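Local structure of EDD domain protein, DegV family (Ruminococcus gnavus ATCC 29149, 5V85) at residues E258-V263 with G292-V297; Y177-N182 with K206-S211; P83-Y88 with A115-N120. The protein probably binds fatty acids, as a DegV-family protein, and holds a vaccenic acid molecule here. One frame throughout, in Å; residues are numbered along the deposited sequence.

In the fold
Contacts 1 and 2 share one sheet, in which strand 294-297 lies beside strand 176-179; V296 N is 2.8 Å from Y177 O, a probable hydrogen bond. Contact 2 pairs two strands within it, contact 1 lays a helix over it, and a salt bridge between E181 and R259 links them. Contact 3, about 33 Å from contact 1 between centres, joins two helices on the other sheet. Contact 1 is buried apart from partly exposed R259, contact 2 is buried with E181 at an exposed end, and contact 3 has L117 exposed. Contact 1 is aliphatic with one arginine bond; contact 2 adds backbone bonds, a salt bridge and the F178 ring; no hydrogen bond crosses contact 3, only packing, mostly apolar.

Contact 1. Residues E258-V263 with G292-V297; sequences ERAKEV and GGIIVV. With VCA (vaccenic acid), chain H.
Helix-on-sheet packing joins R259, A260 and V263 of helix 257-270 to I294 and V296 of strand 294-297 in a largely buried contact. The helix runs roughly along the strand, with 33° between their directions and 9.5 Å between the axes of the short segments. I294 is the main apolar surface of the strand. I294 CD1 comes to 3.7 Å from A260 N, closer than to the methyl, an approach the small alanine permits. The aliphatic stem of R259 crosses over the same isoleucine, CD of R259 standing 3.6 Å from I294 CG1. One turn on, V263 and V296 meet tip to tip, V263 CG1 being 3.7 Å from V296 CG2. V263 turns CG1 there by setting it anti to the backbone N (chi1 166°).

Helix 257-270 connects the neighbouring parallel strands 248-253 and 275-280 in a beta-alpha-beta crossover, and A260 and V263 also pack on I251 of the first. Alternation along strand 294-297 divides its side chains, I294 and V296 turning to the helix while I295 turns away and brings CD1 to 3.7 Å from C10 of the vaccenic acid.

Beyond its apolar stem, R259 bends at chi3 and offers NH1 to the carbonyl of G292, at 2.8 Å from G292 O. The oxygen lies close to the guanidinium plane, and the nitrogen meets it on a lone pair, although the N-H...O angle is only 134°. At the positive phi of G292 a CB would jam against the preceding carbonyl oxygen, so glycine belongs there. The same NH1 also serves the carboxylate of E181, tying the helix to the end of strand 176-179.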
loop_
_atom_site.group_PDB
_atom_site.type_symbol
_atom_site.label_atom_id
_atom_site.label_comp_id
_atom_site.label_asym_id
_atom_site.label_seq_id
_atom_site.Cartn_x
_atom_site.Cartn_y
_atom_site.Cartn_z
ATOM N N GLU B 258 -29.168 11.397 11.437
ATOM C CA GLU B 258 -28.676 12.511 12.242
ATOM C C GLU B 258 -27.301 12.205 12.820
ATOM O O GLU B 258 -26.452 13.098 12.924
ATOM C CB GLU B 258 -29.670 12.846 13.354
ATOM C CG GLU B 258 -30.900 13.613 12.880
ATOM C CD GLU B 258 -30.559 14.767 11.949
ATOM O OE1 GLU B 258 -31.178 14.861 10.868
ATOM O OE2 GLU B 258 -29.678 15.584 12.300
ATOM N N ARG B 259 -27.060 10.945 13.191
ATOM C CA ARG B 259 -25.739 10.545 13.662
ATOM C C ARG B 259 -24.700 10.666 12.555
ATOM O O ARG B 259 -23.546 11.029 12.815
ATOM C CB ARG B 259 -25.790 9.114 14.199
ATOM C CG ARG B 259 -24.485 8.615 14.795
ATOM C CD ARG B 259 -24.694 7.306 15.547
ATOM N NE ARG B 259 -25.542 7.483 16.723
ATOM C CZ ARG B 259 -26.326 6.537 17.230
ATOM N NH1 ARG B 259 -26.374 5.336 16.669
ATOM N NH2 ARG B 259 -27.061 6.791 18.305
ATOM N N ALA B 260 -25.089 10.362 11.313
ATOM C CA ALA B 260 -24.166 10.501 10.191
ATOM C C ALA B 260 -23.800 11.960 9.958
ATOM O O ALA B 260 -22.641 12.278 9.664
ATOM C CB ALA B 260 -24.781 9.898 8.928
ATOM N N LYS B 261 -24.776 12.861 10.076
ATOM C CA LYS B 261 -24.502 14.281 9.894
ATOM C C LYS B 261 -23.615 14.827 11.006
ATOM O O LYS B 261 -22.816 15.738 10.765
ATOM C CB LYS B 261 -25.814 15.064 9.823
ATOM C CG LYS B 261 -26.518 14.962 8.477
ATOM C CD LYS B 261 -28.028 14.908 8.644
ATOM C CE LYS B 261 -28.731 15.846 7.674
ATOM N NZ LYS B 261 -30.163 16.041 8.040
ATOM N N GLU B 262 -23.735 14.287 12.221
ATOM C CA GLU B 262 -22.858 14.721 13.302
ATOM C C GLU B 262 -21.426 14.253 13.067
ATOM O O GLU B 262 -20.476 15.011 13.292
ATOM C CB GLU B 262 -23.388 14.217 14.645
ATOM C CG GLU B 262 -22.508 14.584 15.832
ATOM C CD GLU B 262 -22.559 16.066 16.172
ATOM O OE1 GLU B 262 -23.443 16.775 15.646
ATOM O OE2 GLU B 262 -21.704 16.524 16.959
ATOM N N VAL B 263 -21.256 13.011 12.605
ATOM C CA VAL B 263 -19.927 12.514 12.258
ATOM C C VAL B 263 -19.329 13.342 11.127
ATOM O O VAL B 263 -18.146 13.706 11.158
ATOM C CB VAL B 263 -20.006 11.019 11.893
ATOM C CG1 VAL B 263 -18.734 10.560 11.210
ATOM C CG2 VAL B 263 -20.279 10.188 13.137
ATOM N N GLY B 292 -28.435 1.626 14.046
ATOM C CA GLY B 292 -27.603 2.626 14.683
ATOM C C GLY B 292 -26.142 2.622 14.280
ATOM O O GLY B 292 -25.374 3.441 14.802
ATOM N N GLY B 293 -25.731 1.741 13.370
ATOM C CA GLY B 293 -24.326 1.653 13.007
ATOM C C GLY B 293 -23.882 2.787 12.099
ATOM O O GLY B 293 -24.662 3.344 11.327
ATOM N N ILE B 294 -22.594 3.119 12.196
ATOM C CA ILE B 294 -21.976 4.193 11.424
ATOM C C ILE B 294 -20.664 3.680 10.849
ATOM O O ILE B 294 -19.861 3.083 11.574
ATOM C CB ILE B 294 -21.727 5.447 12.288
ATOM C CG1 ILE B 294 -23.043 6.167 12.576
ATOM C CG2 ILE B 294 -20.737 6.388 11.608
ATOM C CD1 ILE B 294 -23.508 7.067 11.451
ATOM N N ILE B 295 -20.444 3.915 9.555
ATOM C CA ILE B 295 -19.232 3.497 8.856
ATOM C C ILE B 295 -18.644 4.710 8.147
ATOM O O ILE B 295 -19.367 5.440 7.459
ATOM C CB ILE B 295 -19.517 2.371 7.841
ATOM C CG1 ILE B 295 -20.182 1.178 8.529
ATOM C CG2 ILE B 295 -18.234 1.950 7.130
ATOM C CD1 ILE B 295 -20.876 0.237 7.567
ATOM N N VAL B 296 -17.335 4.919 8.302
ATOM C CA VAL B 296 -16.637 6.050 7.699
ATOM C C VAL B 296 -15.441 5.528 6.916
ATOM O O VAL B 296 -14.656 4.728 7.435
ATOM C CB VAL B 296 -16.171 7.071 8.754
ATOM C CG1 VAL B 296 -15.379 8.193 8.089
ATOM C CG2 VAL B 296 -17.360 7.629 9.521
ATOM N N VAL B 297 -15.301 5.986 5.673
ATOM C CA VAL B 297 -14.176 5.615 4.822
ATOM C C VAL B 297 -13.669 6.861 4.108
ATOM O O VAL B 297 -14.458 7.672 3.611
ATOM C CB VAL B 297 -14.562 4.527 3.794
ATOM C CG1 VAL B 297 -13.382 4.220 2.888
ATOM C CG2 VAL B 297 -15.032 3.264 4.490
HETATM O O2 VCA H . -19.799 -13.528 2.333
HETATM C C1 VCA H . -20.705 -13.081 3.087
HETATM O O1 VCA H . -21.582 -13.862 3.543
HETATM C C2 VCA H . -20.743 -11.594 3.446
HETATM C C3 VCA H . -19.978 -11.346 4.747
HETATM C C4 VCA H . -19.717 -9.845 4.902
HETATM C C5 VCA H . -19.159 -9.564 6.298
HETATM C C6 VCA H . -18.647 -8.125 6.389
HETATM C C7 VCA H . -19.797 -7.143 6.165
HETATM C C8 VCA H . -19.448 -5.770 6.748
HETATM C C9 VCA H . -20.605 -4.807 6.472
HETATM C C10 VCA H . -20.279 -3.406 6.996
HETATM C C11 VCA H . -20.292 -3.396 8.524
HETATM C C12 VCA H . -19.240 -2.948 9.211
HETATM C C13 VCA H . -18.031 -2.336 8.498
HETATM C C14 VCA H . -16.912 -3.372 8.373
HETATM C C15 VCA H . -15.630 -2.714 7.858
HETATM C C16 VCA H . -14.664 -3.802 7.381
HETATM C C17 VCA H . -13.261 -3.225 7.184
HETATM C C18 VCA H . -12.300 -4.341 6.770
#

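Contact 2. Residues Y177-N182 with K206-S211; sequences YFVLEN and KPIMGS. With VCA (vaccenic acid), chain H.
The ring of F178 lies between M209, here a selenomethionine, and the vaccenic acid, where strands 176-179 and 205-211 pair antiparallel. M209 CB sits over one face, 3.5 Å from the ring centroid and 18° off the ring normal, a CH-pi contact. Over the opposite face runs the lipid chain, its C13 displaced toward the rim, and F178 CE1 comes to 3.6 Å from C15 of the acid. A flat, apolar ring suits a place with a methylene over each face. F178 gets there by holding CG between its own backbone N and carbonyl carbon (chi1 60°), which folds the ring over the backbone toward its partner strand. S211 CB, 3.7 Å from C18, meets the end of the tail, so this part of the ladder lines the bound chain, consistent with lipid binding.

Beneath the ring, F178 and M209 form a hydrogen-bonded pair, F178 N to M209 O and M209 N to F178 O, each at 2.9 Å. In the next, non-hydrogen-bonded pair, G210 puts no side chain beside the Y177 ring. On the other side of the F178-M209 pair, V179 CG2 packs obliquely on I208 CG1 at 3.8 Å. A water then bridges L180 N and P207 O. Charges suit the more exposed end beyond: E181 OE1 forms a salt bridge 3.3 Å from K206 NZ, which also bonds to N204, while the other oxygen of E181 pairs with R259.

Strand 294-297 flanks 176-179 and strand 217-224 flanks 205-211, while helix 226-240 packs against Y177 and V179, its D240 bonding the tyrosine hydroxyl, and helix 184-188 brings L186 against F178 and L180.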
loop_
_atom_site.group_PDB
_atom_site.type_symbol
_atom_site.label_atom_id
_atom_site.label_comp_id
_atom_site.label_asym_id
_atom_site.label_seq_id
_atom_site.Cartn_x
_atom_site.Cartn_y
_atom_site.Cartn_z
ATOM N N TYR B 177 -13.370 2.795 9.181
ATOM C CA TYR B 177 -13.646 2.921 10.604
ATOM C C TYR B 177 -15.142 2.765 10.815
ATOM O O TYR B 177 -15.942 3.126 9.948
ATOM C CB TYR B 177 -13.184 4.279 11.161
ATOM C CG TYR B 177 -11.816 4.713 10.680
ATOM C CD1 TYR B 177 -11.641 5.263 9.415
ATOM C CD2 TYR B 177 -10.699 4.576 11.492
ATOM C CE1 TYR B 177 -10.395 5.654 8.972
ATOM C CE2 TYR B 177 -9.447 4.968 11.058
ATOM C CZ TYR B 177 -9.303 5.506 9.796
ATOM O OH TYR B 177 -8.062 5.897 9.356
ATOM N N PHE B 178 -15.523 2.229 11.973
ATOM C CA PHE B 178 -16.946 2.138 12.262
ATOM C C PHE B 178 -17.182 1.991 13.759
ATOM O O PHE B 178 -16.330 1.490 14.499
ATOM C CB PHE B 178 -17.615 0.992 11.481
ATOM C CG PHE B 178 -17.067 -0.382 11.774
ATOM C CD1 PHE B 178 -15.887 -0.817 11.191
ATOM C CD2 PHE B 178 -17.770 -1.258 12.585
ATOM C CE1 PHE B 178 -15.399 -2.091 11.440
ATOM C CE2 PHE B 178 -17.290 -2.533 12.839
ATOM C CZ PHE B 178 -16.105 -2.952 12.262
ATOM N N VAL B 179 -18.346 2.475 14.187
ATOM C CA VAL B 179 -18.855 2.313 15.543
ATOM C C VAL B 179 -20.265 1.759 15.428
ATOM O O VAL B 179 -21.094 2.320 14.702
ATOM C CB VAL B 179 -18.864 3.644 16.325
ATOM C CG1 VAL B 179 -19.517 3.458 17.689
ATOM C CG2 VAL B 179 -17.457 4.199 16.469
ATOM N N LEU B 180 -20.538 0.662 16.131
ATOM C CA LEU B 180 -21.839 0.013 16.082
ATOM C C LEU B 180 -22.498 0.029 17.454
ATOM O O LEU B 180 -21.836 0.119 18.491
ATOM C CB LEU B 180 -21.726 -1.440 15.601
ATOM C CG LEU B 180 -20.979 -1.695 14.293
ATOM C CD1 LEU B 180 -21.039 -3.170 13.933
ATOM C CD2 LEU B 180 -21.558 -0.840 13.179
ATOM N N GLU B 181 -23.827 -0.062 17.443
ATOM C CA GLU B 181 -24.565 -0.313 18.674
ATOM C C GLU B 181 -24.583 -1.795 19.018
ATOM O O GLU B 181 -24.666 -2.154 20.197
ATOM C CB GLU B 181 -26.000 0.205 18.545
ATOM C CG GLU B 181 -26.104 1.686 18.219
ATOM C CD GLU B 181 -26.193 2.548 19.462
ATOM O OE1 GLU B 181 -25.808 2.068 20.548
ATOM O OE2 GLU B 181 -26.648 3.707 19.353
ATOM N N ASN B 182 -24.495 -2.660 18.009
ATOM C CA ASN B 182 -24.661 -4.099 18.183
ATOM C C ASN B 182 -23.612 -4.808 17.338
ATOM O O ASN B 182 -23.737 -4.869 16.110
ATOM C CB ASN B 182 -26.073 -4.536 17.785
ATOM C CG ASN B 182 -26.310 -6.015 18.000
ATOM O OD1 ASN B 182 -25.451 -6.725 18.517
ATOM N ND2 ASN B 182 -27.486 -6.489 17.605
ATOM N N LYS B 206 -18.190 1.929 24.126
ATOM C CA LYS B 206 -18.360 1.624 22.712
ATOM C C LYS B 206 -16.988 1.528 22.061
ATOM O O LYS B 206 -16.245 2.524 22.049
ATOM C CB LYS B 206 -19.210 2.688 22.014
ATOM C CG LYS B 206 -20.603 2.852 22.596
ATOM C CD LYS B 206 -21.559 1.812 22.035
ATOM C CE LYS B 206 -22.960 2.377 21.874
ATOM N NZ LYS B 206 -23.748 2.345 23.135
ATOM N N PRO B 207 -16.600 0.374 21.528
ATOM C CA PRO B 207 -15.313 0.290 20.833
ATOM C C PRO B 207 -15.378 0.984 19.483
ATOM O O PRO B 207 -16.412 0.984 18.811
ATOM C CB PRO B 207 -15.085 -1.218 20.682
ATOM C CG PRO B 207 -16.454 -1.803 20.694
ATOM C CD PRO B 207 -17.290 -0.927 21.586
ATOM N N ILE B 208 -14.266 1.598 19.102
ATOM C CA ILE B 208 -14.105 2.179 17.776
ATOM C C ILE B 208 -13.357 1.147 16.946
ATOM O O ILE B 208 -12.189 0.843 17.215
ATOM C CB ILE B 208 -13.368 3.524 17.818
ATOM C CG1 ILE B 208 -14.254 4.604 18.446
ATOM C CG2 ILE B 208 -12.975 3.953 16.413
ATOM C CD1 ILE B 208 -14.175 4.676 19.957
HETATM N N MSE B 209 -14.039 0.586 15.955
HETATM C CA MSE B 209 -13.473 -0.475 15.137
HETATM C C MSE B 209 -12.908 0.084 13.840
HETATM O O MSE B 209 -13.195 1.220 13.462
HETATM C CB MSE B 209 -14.533 -1.534 14.832
HETATM C CG MSE B 209 -15.235 -2.092 16.057
HETATM SE SE MSE B 209 -14.006 -3.153 17.132
HETATM C CE MSE B 209 -15.293 -4.244 18.110
ATOM N N GLY B 210 -12.111 -0.719 13.150
ATOM C CA GLY B 210 -11.544 -0.257 11.898
ATOM C C GLY B 210 -10.906 -1.393 11.135
ATOM O O GLY B 210 -10.753 -2.509 11.638
ATOM N N SER B 211 -10.533 -1.079 9.900
ATOM C CA SER B 211 -9.826 -2.017 9.045
ATOM C C SER B 211 -8.344 -2.057 9.394
ATOM O O SER B 211 -7.778 -1.093 9.916
ATOM C CB SER B 211 -9.985 -1.622 7.579
ATOM O OG SER B 211 -9.369 -0.363 7.340
HETATM O O2 VCA H . -19.799 -13.528 2.333
HETATM C C1 VCA H . -20.705 -13.081 3.087
HETATM O O1 VCA H . -21.582 -13.862 3.543
HETATM C C2 VCA H . -20.743 -11.594 3.446
HETATM C C3 VCA H . -19.978 -11.346 4.747
HETATM C C4 VCA H . -19.717 -9.845 4.902
HETATM C C5 VCA H . -19.159 -9.564 6.298
HETATM C C6 VCA H . -18.647 -8.125 6.389
HETATM C C7 VCA H . -19.797 -7.143 6.165
HETATM C C8 VCA H . -19.448 -5.770 6.748
HETATM C C9 VCA H . -20.605 -4.807 6.472
HETATM C C10 VCA H . -20.279 -3.406 6.996
HETATM C C11 VCA H . -20.292 -3.396 8.524
HETATM C C12 VCA H . -19.240 -2.948 9.211
HETATM C C13 VCA H . -18.031 -2.336 8.498
HETATM C C14 VCA H . -16.912 -3.372 8.373
HETATM C C15 VCA H . -15.630 -2.714 7.858
HETATM C C16 VCA H . -14.664 -3.802 7.381
HETATM C C17 VCA H . -13.261 -3.225 7.184
HETATM C C18 VCA H . -12.300 -4.341 6.770
HETATM O O HOH W 1 -18.524 -0.510 17.841
#

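Contact 3. Residues P83-Y88 with A115-N120; sequences PSPERY and AVLGKN
A115 sets its methyl squarely over one face of the Y88 ring, forming the tight, buried side of the contact between helices 85-92 and 111-125. The CB of A115 stands 3.6 Å from the ring centroid and 2° off its normal, a nearly axial CH-pi approach. Alanine suits the place because its short side chain lets the ring lie close to the helix backbone as well, with Y88 CD2 3.4 Å from A115 N. Both residues also pack on V101 and T103 of strand 98-103, so the two helices lie together on one sheet. Beside them, G118 brings its CA to 3.4 Å from P85 O; lacking a side chain, it lets the backbones draw together.

The other side is looser and nearer solvent. There the P85 ring and the exposed L117 lie side by side, pointing the same way, with P85 CB 3.8 Å from L117 CB. P85 fits the first turn of its helix, where S84 is the N-cap and its OG accepts from R87 N at 3.1 Å.

Between the two segments no hydrogen bond crosses, so their association rests on shape and mostly apolar contact, while hydrogen bonds from Y88 OH to S111 and from Y92 OH to A115 O tie the helices at the margin.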
loop_
_atom_site.group_PDB
_atom_site.type_symbol
_atom_site.label_atom_id
_atom_site.label_comp_id
_atom_site.label_asym_id
_atom_site.label_seq_id
_atom_site.Cartn_x
_atom_site.Cartn_y
_atom_site.Cartn_z
ATOM N N PRO B 83 -21.716 -14.195 -3.614
ATOM C CA PRO B 83 -22.131 -14.633 -4.952
ATOM C C PRO B 83 -21.267 -15.783 -5.441
ATOM O O PRO B 83 -20.131 -15.975 -5.005
ATOM C CB PRO B 83 -21.931 -13.387 -5.824
ATOM C CG PRO B 83 -21.710 -12.252 -4.872
ATOM C CD PRO B 83 -21.112 -12.853 -3.648
ATOM N N SER B 84 -21.829 -16.558 -6.363
ATOM C CA SER B 84 -21.127 -17.695 -6.928
ATOM C C SER B 84 -20.208 -17.246 -8.061
ATOM O O SER B 84 -20.421 -16.189 -8.662
ATOM C CB SER B 84 -22.130 -18.722 -7.444
ATOM O OG SER B 84 -22.822 -18.219 -8.574
ATOM N N PRO B 85 -19.166 -18.028 -8.364
ATOM C CA PRO B 85 -18.327 -17.696 -9.528
ATOM C C PRO B 85 -19.103 -17.670 -10.830
ATOM O O PRO B 85 -18.780 -16.873 -11.721
ATOM C CB PRO B 85 -17.265 -18.806 -9.525
ATOM C CG PRO B 85 -17.229 -19.293 -8.108
ATOM C CD PRO B 85 -18.637 -19.177 -7.608
ATOM N N GLU B 86 -20.120 -18.523 -10.965
ATOM C CA GLU B 86 -20.932 -18.532 -12.176
ATOM C C GLU B 86 -21.688 -17.221 -12.338
ATOM O O GLU B 86 -21.787 -16.683 -13.447
ATOM C CB GLU B 86 -21.906 -19.713 -12.147
ATOM C CG GLU B 86 -21.248 -21.088 -12.269
ATOM C CD GLU B 86 -20.406 -21.462 -11.057
ATOM O OE1 GLU B 86 -19.413 -22.204 -11.227
ATOM O OE2 GLU B 86 -20.741 -21.020 -9.935
ATOM N N ARG B 87 -22.223 -16.687 -11.238
ATOM C CA ARG B 87 -22.913 -15.404 -11.297
ATOM C C ARG B 87 -21.959 -14.283 -11.693
ATOM O O ARG B 87 -22.313 -13.409 -12.494
ATOM C CB ARG B 87 -23.569 -15.104 -9.949
ATOM C CG ARG B 87 -24.100 -13.692 -9.823
ATOM C CD ARG B 87 -25.372 -13.504 -10.630
ATOM N NE ARG B 87 -25.768 -12.100 -10.696
ATOM C CZ ARG B 87 -25.501 -11.297 -11.720
ATOM N NH1 ARG B 87 -24.838 -11.761 -12.771
ATOM N NH2 ARG B 87 -25.898 -10.032 -11.694
ATOM N N TYR B 88 -20.742 -14.293 -11.144
ATOM C CA TYR B 88 -19.757 -13.286 -11.523
ATOM C C TYR B 88 -19.399 -13.391 -13.001
ATOM O O TYR B 88 -19.349 -12.378 -13.708
ATOM C CB TYR B 88 -18.509 -13.424 -10.652
ATOM C CG TYR B 88 -18.560 -12.598 -9.385
ATOM C CD1 TYR B 88 -18.625 -11.210 -9.440
ATOM C CD2 TYR B 88 -18.551 -13.205 -8.132
ATOM C CE1 TYR B 88 -18.672 -10.448 -8.287
ATOM C CE2 TYR B 88 -18.594 -12.451 -6.970
ATOM C CZ TYR B 88 -18.658 -11.072 -7.056
ATOM O OH TYR B 88 -18.701 -10.314 -5.911
ATOM N N ALA B 115 -15.287 -13.927 -7.348
ATOM C CA ALA B 115 -15.101 -13.049 -8.500
ATOM C C ALA B 115 -13.864 -13.438 -9.298
ATOM O O ALA B 115 -13.883 -13.409 -10.534
ATOM C CB ALA B 115 -15.007 -11.594 -8.044
ATOM N N VAL B 116 -12.777 -13.796 -8.608
ATOM C CA VAL B 116 -11.564 -14.224 -9.301
ATOM C C VAL B 116 -11.804 -15.537 -10.034
ATOM O O VAL B 116 -11.393 -15.702 -11.190
ATOM C CB VAL B 116 -10.391 -14.334 -8.309
ATOM C CG1 VAL B 116 -9.187 -15.003 -8.972
ATOM C CG2 VAL B 116 -10.012 -12.957 -7.785
ATOM N N LEU B 117 -12.470 -16.491 -9.377
ATOM C CA LEU B 117 -12.828 -17.737 -10.047
ATOM C C LEU B 117 -13.736 -17.474 -11.240
ATOM O O LEU B 117 -13.589 -18.105 -12.293
ATOM C CB LEU B 117 -13.503 -18.692 -9.062
ATOM C CG LEU B 117 -12.594 -19.488 -8.124
ATOM C CD1 LEU B 117 -13.386 -20.566 -7.402
ATOM C CD2 LEU B 117 -11.433 -20.100 -8.891
ATOM N N GLY B 118 -14.681 -16.541 -11.094
ATOM C CA GLY B 118 -15.530 -16.182 -12.218
ATOM C C GLY B 118 -14.740 -15.647 -13.398
ATOM O O GLY B 118 -15.078 -15.911 -14.555
ATOM N N LYS B 119 -13.676 -14.889 -13.121
ATOM C CA LYS B 119 -12.820 -14.405 -14.200
ATOM C C LYS B 119 -12.091 -15.558 -14.878
ATOM O O LYS B 119 -12.046 -15.635 -16.112
ATOM C CB LYS B 119 -11.819 -13.376 -13.670
ATOM C CG LYS B 119 -10.759 -12.988 -14.697
ATOM C CD LYS B 119 -9.678 -12.096 -14.116
ATOM C CE LYS B 119 -8.533 -11.930 -15.110
ATOM N NZ LYS B 119 -7.576 -10.861 -14.714
ATOM N N ASN B 120 -11.515 -16.468 -14.085
ATOM C CA ASN B 120 -10.824 -17.620 -14.659
ATOM C C ASN B 120 -11.763 -18.443 -15.528
ATOM O O ASN B 120 -11.390 -18.877 -16.625
ATOM C CB ASN B 120 -10.231 -18.489 -13.550
ATOM C CG ASN B 120 -9.128 -17.789 -12.786
ATOM O OD1 ASN B 120 -8.585 -16.781 -13.239
ATOM N ND2 ASN B 120 -8.787 -18.322 -11.619
#